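Local coordinates for protein O-methyltransferase (Bacillus halodurans, PDB 2GPY) that is a putative O-methyltransferase that probably transfers a methyl group from S-adenosylmethionine to a hydroxyl group of a still unidentified substrate, at residues L59-A64 and L130-A135; L157-L162 and D206-S211. One frame throughout, in Å; residues are numbered along the deposited sequence.

Contact 1: residues L59-A64 and L130-A135; sequences LEIGTA and LFIDAA
Phe131 and Glu60 point their side chains to the same face of the sheet and run side by side. Followed outward, Glu60 CB and CG pass the carbonyl oxygen of Phe131, CG lying 4.1 Å from Phe131 O. The chain is extended at CG (chi2 180°), which carries the carboxylate to the ring: OE2 approaches obliquely to 3.5 Å from Phe131 CD2, the carboxylate plane turned 31° from that of the ring, while OE1 is hydrogen-bonded to Ser83 on the neighbouring strand. The backbones beneath are parallel, their axes 14° apart, with Phe131 N bonded to Leu59 O at 2.8 Å and Ile61 N to Phe131 O at 3.1 Å. Strands 57-61 and 127-133 are central neighbours in the Rossmann-like methyltransferase sheet, and Glu-Ile-Gly-Thr at 60-63 is consistent with the glycine-containing cofactor loop after the first strand of class I methyltransferases, though no cofactor is present. On the other face, Leu130 CD1 lies 3.8 Å from Leu59 CD2 and is crossed by Ile61, whose CG1 also packs 3.7 Å from Ile132 CG2. Past Ile61 the strands part, and one water bridges them, donating to Ile61 O and accepting from Asp133 N.

Contact 2: residues L157-L162 and D206-S211; sequences LSDNVL and DGIAIS. With MG (magnesium ion), chain G; ZN (zinc ion), chain H.
Val161 lays its two methyls over the start of strand 208-213: CG1 sits 3.8 Å from Ala209 CB, and CG2 rests 3.2 Å from Gly207 C. CG1 points away from its own carbonyl carbon (chi1 -62°), which leaves CG2 between backbone N and carbonyl carbon, directed at the Gly207 peptide. Cutting the side chain back to an alanine would be likely to take CG1 from Ala209 CB and CG2 from the Gly207 peptide, opening a gap there. The glycine fits the same closeness, since a CB on it would clash with Leu162 N.

Behind this turn the strands are antiparallel, and Ser158 and Ala209 form a hydrogen-bonded pair, each N reaching the other's O in the carbonyl plane. Leu157 CD2 packs 3.8 Å from Ile210 CG1 on the face that helix 40-53 covers. In the turn after strand 154-159, Leu162 N bonds to Asp206 O at 2.9 Å, whereas Val161 N meets Gly207 O from 53° above the carbonyl plane.

At the magnesium end Asn160 and Asp206 lie side by side, amide and carboxylate planes 38° apart. Asn160 OD1 and Asp206 OD2 are 3.1 Å from each other, a closeness explained by the magnesium ion that both bind, Asp206 OD2 at 2.1 Å. Four waters bring its ligands to six. Asn160 ND2 donates to Asp133 and, at 3.0 Å, to a magnesium-bound water, which helps fix the amide rotation. Asn160 probably occupies the place of the metal-binding asparagine of cation-dependent O-methyltransferases, with Asp133 and Asp159 beside it; in such relatives the cation orients substrate hydroxyls. Here the ion appears shifted toward Asp206, leaving its catalytic relevance open. Asp206 splits its oxygens between two ions, OD2 on magnesium and OD1 on zinc, which fixes the carboxylate's rotation.

How the contacts relate
Both contacts are strand pairs of one mixed sheet, joined through neighbouring strands 127-133 and 154-159, where Leu157 N lies 2.8 Å from Leu130 O. Both are buried: all six touching residues in contact 1, nine of eleven in contact 2. Contact 1, centred about 4 Å from the centre of the chain, is parallel and mostly apolar; contact 2, centred about 10 Å from it and nearer the edge of the sheet, is antiparallel and more polar, ending in a metal site. The second subunit comes within reach of contact 2 alone, where its His48 bonds to Ile210 O. Asp133, at the end of the contact 1 strand, probably acts as a second-shell residue for the magnesium site of contact 2.

Contact 1: residues L59-A64 and L130-A135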
loop_
_atom_site.group_PDB
_atom_site.type_symbol
_atom_site.label_atom_id
_atom_site.label_comp_id
_atom_site.label_asym_id
_atom_site.label_seq_id
_atom_site.Cartn_x
_atom_site.Cartn_y
_atom_site.Cartn_z
ATOM N N LEU B 59 -3.987 -15.861 0.148
ATOM C CA LEU B 59 -4.789 -16.757 0.991
ATOM C C LEU B 59 -5.843 -15.931 1.747
ATOM O O LEU B 59 -5.535 -14.908 2.372
ATOM C CB LEU B 59 -3.890 -17.496 1.982
ATOM C CG LEU B 59 -4.638 -18.322 3.035
ATOM C CD1 LEU B 59 -5.470 -19.451 2.394
ATOM C CD2 LEU B 59 -3.661 -18.868 4.043
ATOM N N GLU B 60 -7.092 -16.370 1.674
ATOM C CA GLU B 60 -8.178 -15.687 2.352
ATOM C C GLU B 60 -8.867 -16.628 3.316
ATOM O O GLU B 60 -9.172 -17.762 2.957
ATOM C CB GLU B 60 -9.206 -15.187 1.321
ATOM C CG GLU B 60 -10.574 -14.845 1.901
ATOM C CD GLU B 60 -11.515 -14.362 0.810
ATOM O OE1 GLU B 60 -11.968 -15.193 -0.005
ATOM O OE2 GLU B 60 -11.715 -13.126 0.743
ATOM N N ILE B 61 -9.129 -16.152 4.527
ATOM C CA ILE B 61 -9.865 -16.960 5.487
ATOM C C ILE B 61 -11.257 -16.370 5.602
ATOM O O ILE B 61 -11.411 -15.242 6.087
ATOM C CB ILE B 61 -9.202 -16.943 6.875
ATOM C CG1 ILE B 61 -7.678 -17.220 6.774
ATOM C CG2 ILE B 61 -9.947 -17.912 7.844
ATOM C CD1 ILE B 61 -7.268 -18.530 6.106
ATOM N N GLY B 62 -12.262 -17.132 5.160
ATOM C CA GLY B 62 -13.640 -16.673 5.217
ATOM C C GLY B 62 -14.151 -16.240 3.861
ATOM O O GLY B 62 -14.335 -15.048 3.612
ATOM N N THR B 63 -14.399 -17.210 2.978
ATOM C CA THR B 63 -14.829 -16.889 1.615
ATOM C C THR B 63 -16.206 -16.276 1.503
ATOM O O THR B 63 -16.449 -15.482 0.592
ATOM C CB THR B 63 -14.454 -17.983 0.538
ATOM O OG1 THR B 63 -15.412 -18.109 -0.538
ATOM C CG2 THR B 63 -14.057 -19.220 1.114
ATOM N N ALA B 64 -17.079 -16.632 2.443
ATOM C CA ALA B 64 -18.477 -16.216 2.446
ATOM C C ALA B 64 -19.056 -16.671 1.093
ATOM O O ALA B 64 -18.910 -17.849 0.771
ATOM C CB ALA B 64 -18.595 -14.668 2.728
ATOM N N LEU B 130 -2.178 -12.496 3.035
ATOM C CA LEU B 130 -3.183 -13.184 3.821
ATOM C C LEU B 130 -4.280 -12.176 4.104
ATOM O O LEU B 130 -3.992 -11.075 4.564
ATOM C CB LEU B 130 -2.560 -13.650 5.171
ATOM C CG LEU B 130 -3.546 -14.182 6.216
ATOM C CD1 LEU B 130 -4.332 -15.461 5.667
ATOM C CD2 LEU B 130 -2.885 -14.500 7.583
ATOM N N PHE B 131 -5.527 -12.533 3.834
ATOM C CA PHE B 131 -6.640 -11.602 4.008
ATOM C C PHE B 131 -7.575 -12.189 5.058
ATOM O O PHE B 131 -8.128 -13.270 4.852
ATOM C CB PHE B 131 -7.364 -11.435 2.640
ATOM C CG PHE B 131 -8.497 -10.432 2.643
ATOM C CD1 PHE B 131 -8.525 -9.367 3.532
ATOM C CD2 PHE B 131 -9.525 -10.535 1.707
ATOM C CE1 PHE B 131 -9.593 -8.427 3.515
ATOM C CE2 PHE B 131 -10.615 -9.607 1.698
ATOM C CZ PHE B 131 -10.637 -8.566 2.602
ATOM N N ILE B 132 -7.733 -11.477 6.180
ATOM C CA ILE B 132 -8.597 -11.899 7.267
ATOM C C ILE B 132 -9.472 -10.737 7.734
ATOM O O ILE B 132 -9.290 -9.599 7.314
ATOM C CB ILE B 132 -7.789 -12.479 8.451
ATOM C CG1 ILE B 132 -6.745 -11.466 8.946
ATOM C CG2 ILE B 132 -7.104 -13.802 8.042
ATOM C CD1 ILE B 132 -5.857 -11.990 10.113
ATOM N N ASP B 133 -10.403 -11.035 8.625
ATOM C CA ASP B 133 -11.475 -10.113 8.948
ATOM C C ASP B 133 -11.560 -9.985 10.457
ATOM O O ASP B 133 -11.911 -10.952 11.161
ATOM C CB ASP B 133 -12.806 -10.629 8.372
ATOM C CG ASP B 133 -13.961 -9.641 8.553
ATOM O OD1 ASP B 133 -13.900 -8.745 9.428
ATOM O OD2 ASP B 133 -14.937 -9.761 7.784
ATOM N N ALA B 134 -11.239 -8.789 10.954
ATOM C CA ALA B 134 -11.299 -8.516 12.390
ATOM C C ALA B 134 -12.719 -8.606 12.955
ATOM O O ALA B 134 -12.895 -8.581 14.182
ATOM C CB ALA B 134 -10.686 -7.163 12.703
ATOM N N ALA B 135 -13.713 -8.699 12.072
ATOM C CA ALA B 135 -15.131 -8.780 12.476
ATOM C C ALA B 135 -15.680 -10.210 12.479
ATOM O O ALA B 135 -16.799 -10.457 12.968
ATOM C CB ALA B 135 -15.994 -7.892 11.583
HETATM O O HOH W 1 -11.045 -13.884 8.678
#

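Contact 2: residues L157-L162 and D206-S211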
loop_
_atom_site.group_PDB
_atom_site.type_symbol
_atom_site.label_atom_id
_atom_site.label_comp_id
_atom_site.label_asym_id
_atom_site.label_seq_id
_atom_site.Cartn_x
_atom_site.Cartn_y
_atom_site.Cartn_z
ATOM N N LEU B 157 -3.670 -8.424 5.497
ATOM C CA LEU B 157 -4.678 -7.367 5.409
ATOM C C LEU B 157 -5.842 -7.743 6.312
ATOM O O LEU B 157 -6.386 -8.864 6.206
ATOM C CB LEU B 157 -5.173 -7.233 3.964
ATOM C CG LEU B 157 -4.087 -7.050 2.916
ATOM C CD1 LEU B 157 -4.726 -7.169 1.517
ATOM C CD2 LEU B 157 -3.382 -5.736 3.120
ATOM N N SER B 158 -6.212 -6.845 7.223
ATOM C CA SER B 158 -7.349 -7.118 8.110
ATOM C C SER B 158 -8.489 -6.134 7.819
ATOM O O SER B 158 -8.306 -4.929 7.954
ATOM C CB SER B 158 -6.943 -6.977 9.571
ATOM O OG SER B 158 -5.837 -7.795 9.933
ATOM N N ASP B 159 -9.650 -6.646 7.418
ATOM C CA ASP B 159 -10.834 -5.820 7.207
ATOM C C ASP B 159 -11.538 -5.495 8.539
ATOM O O ASP B 159 -11.368 -6.228 9.527
ATOM C CB ASP B 159 -11.816 -6.553 6.275
ATOM C CG ASP B 159 -12.899 -5.639 5.733
ATOM O OD1 ASP B 159 -12.750 -4.390 5.815
ATOM O OD2 ASP B 159 -13.911 -6.179 5.244
ATOM N N ASN B 160 -12.329 -4.415 8.548
ATOM C CA ASN B 160 -13.213 -4.078 9.661
ATOM C C ASN B 160 -12.494 -3.795 10.970
ATOM O O ASN B 160 -13.004 -4.122 12.061
ATOM C CB ASN B 160 -14.322 -5.152 9.844
ATOM C CG ASN B 160 -15.175 -5.320 8.600
ATOM O OD1 ASN B 160 -15.715 -4.333 8.077
ATOM N ND2 ASN B 160 -15.310 -6.575 8.104
ATOM N N VAL B 161 -11.333 -3.136 10.867
ATOM C CA VAL B 161 -10.510 -2.809 12.033
ATOM C C VAL B 161 -10.922 -1.505 12.754
ATOM O O VAL B 161 -10.536 -1.306 13.916
ATOM C CB VAL B 161 -8.980 -2.724 11.700
ATOM C CG1 VAL B 161 -8.448 -4.058 11.203
ATOM C CG2 VAL B 161 -8.721 -1.647 10.687
ATOM N N LEU B 162 -11.649 -0.615 12.072
ATOM C CA LEU B 162 -12.135 0.610 12.714
ATOM C C LEU B 162 -13.632 0.584 13.049
ATOM O O LEU B 162 -14.030 1.104 14.095
ATOM C CB LEU B 162 -11.797 1.868 11.902
ATOM C CG LEU B 162 -10.312 2.198 11.719
ATOM C CD1 LEU B 162 -10.158 3.336 10.705
ATOM C CD2 LEU B 162 -9.597 2.535 13.046
ATOM N N ASP B 206 -14.285 0.304 6.201
ATOM C CA ASP B 206 -14.463 0.103 7.644
ATOM C C ASP B 206 -13.136 0.050 8.417
ATOM O O ASP B 206 -13.086 -0.375 9.574
ATOM C CB ASP B 206 -15.305 -1.169 7.872
ATOM C CG ASP B 206 -16.759 -0.975 7.474
ATOM O OD1 ASP B 206 -17.219 0.185 7.528
ATOM O OD2 ASP B 206 -17.464 -1.953 7.126
ATOM N N GLY B 207 -12.057 0.494 7.775
ATOM C CA GLY B 207 -10.721 0.374 8.344
ATOM C C GLY B 207 -10.075 -0.910 7.849
ATOM O O GLY B 207 -10.675 -2.013 7.935
ATOM N N ILE B 208 -8.884 -0.755 7.282
ATOM C CA ILE B 208 -8.096 -1.878 6.816
ATOM C C ILE B 208 -6.726 -1.765 7.453
ATOM O O ILE B 208 -6.051 -0.744 7.280
ATOM C CB ILE B 208 -7.930 -1.873 5.306
ATOM C CG1 ILE B 208 -9.308 -1.858 4.594
ATOM C CG2 ILE B 208 -7.099 -3.121 4.873
ATOM C CD1 ILE B 208 -9.178 -1.664 3.083
ATOM N N ALA B 209 -6.323 -2.783 8.211
ATOM C CA ALA B 209 -4.951 -2.797 8.723
ATOM C C ALA B 209 -4.088 -3.494 7.696
ATOM O O ALA B 209 -4.491 -4.527 7.126
ATOM C CB ALA B 209 -4.886 -3.524 10.028
ATOM N N ILE B 210 -2.934 -2.911 7.414
ATOM C CA ILE B 210 -1.971 -3.510 6.484
ATOM C C ILE B 210 -0.718 -3.795 7.278
ATOM O O ILE B 210 -0.012 -2.878 7.709
ATOM C CB ILE B 210 -1.656 -2.575 5.327
ATOM C CG1 ILE B 210 -2.961 -2.237 4.588
ATOM C CG2 ILE B 210 -0.691 -3.230 4.355
ATOM C CD1 ILE B 210 -3.012 -0.811 4.277
ATOM N N SER B 211 -0.484 -5.075 7.523
ATOM C CA SER B 211 0.686 -5.502 8.278
ATOM C C SER B 211 1.714 -6.025 7.300
ATOM O O SER B 211 1.449 -6.974 6.567
ATOM C CB SER B 211 0.295 -6.616 9.272
ATOM O OG SER B 211 -0.778 -6.190 10.095
HETATM MG MG MG G . -17.245 -4.008 6.748
HETATM ZN ZN ZN H . -19.216 0.398 6.899
HETATM O O HOH W 2 -3.408 -6.783 9.282
HETATM O O HOH W 3 -13.257 -1.713 4.515
HETATM O O HOH W 4 -15.933 -3.561 5.069
HETATM O O HOH W 5 -17.502 -5.989 6.095
HETATM O O HOH W 6 -18.658 -4.606 8.112
HETATM O O HOH W 7 -18.848 -3.535 5.559
#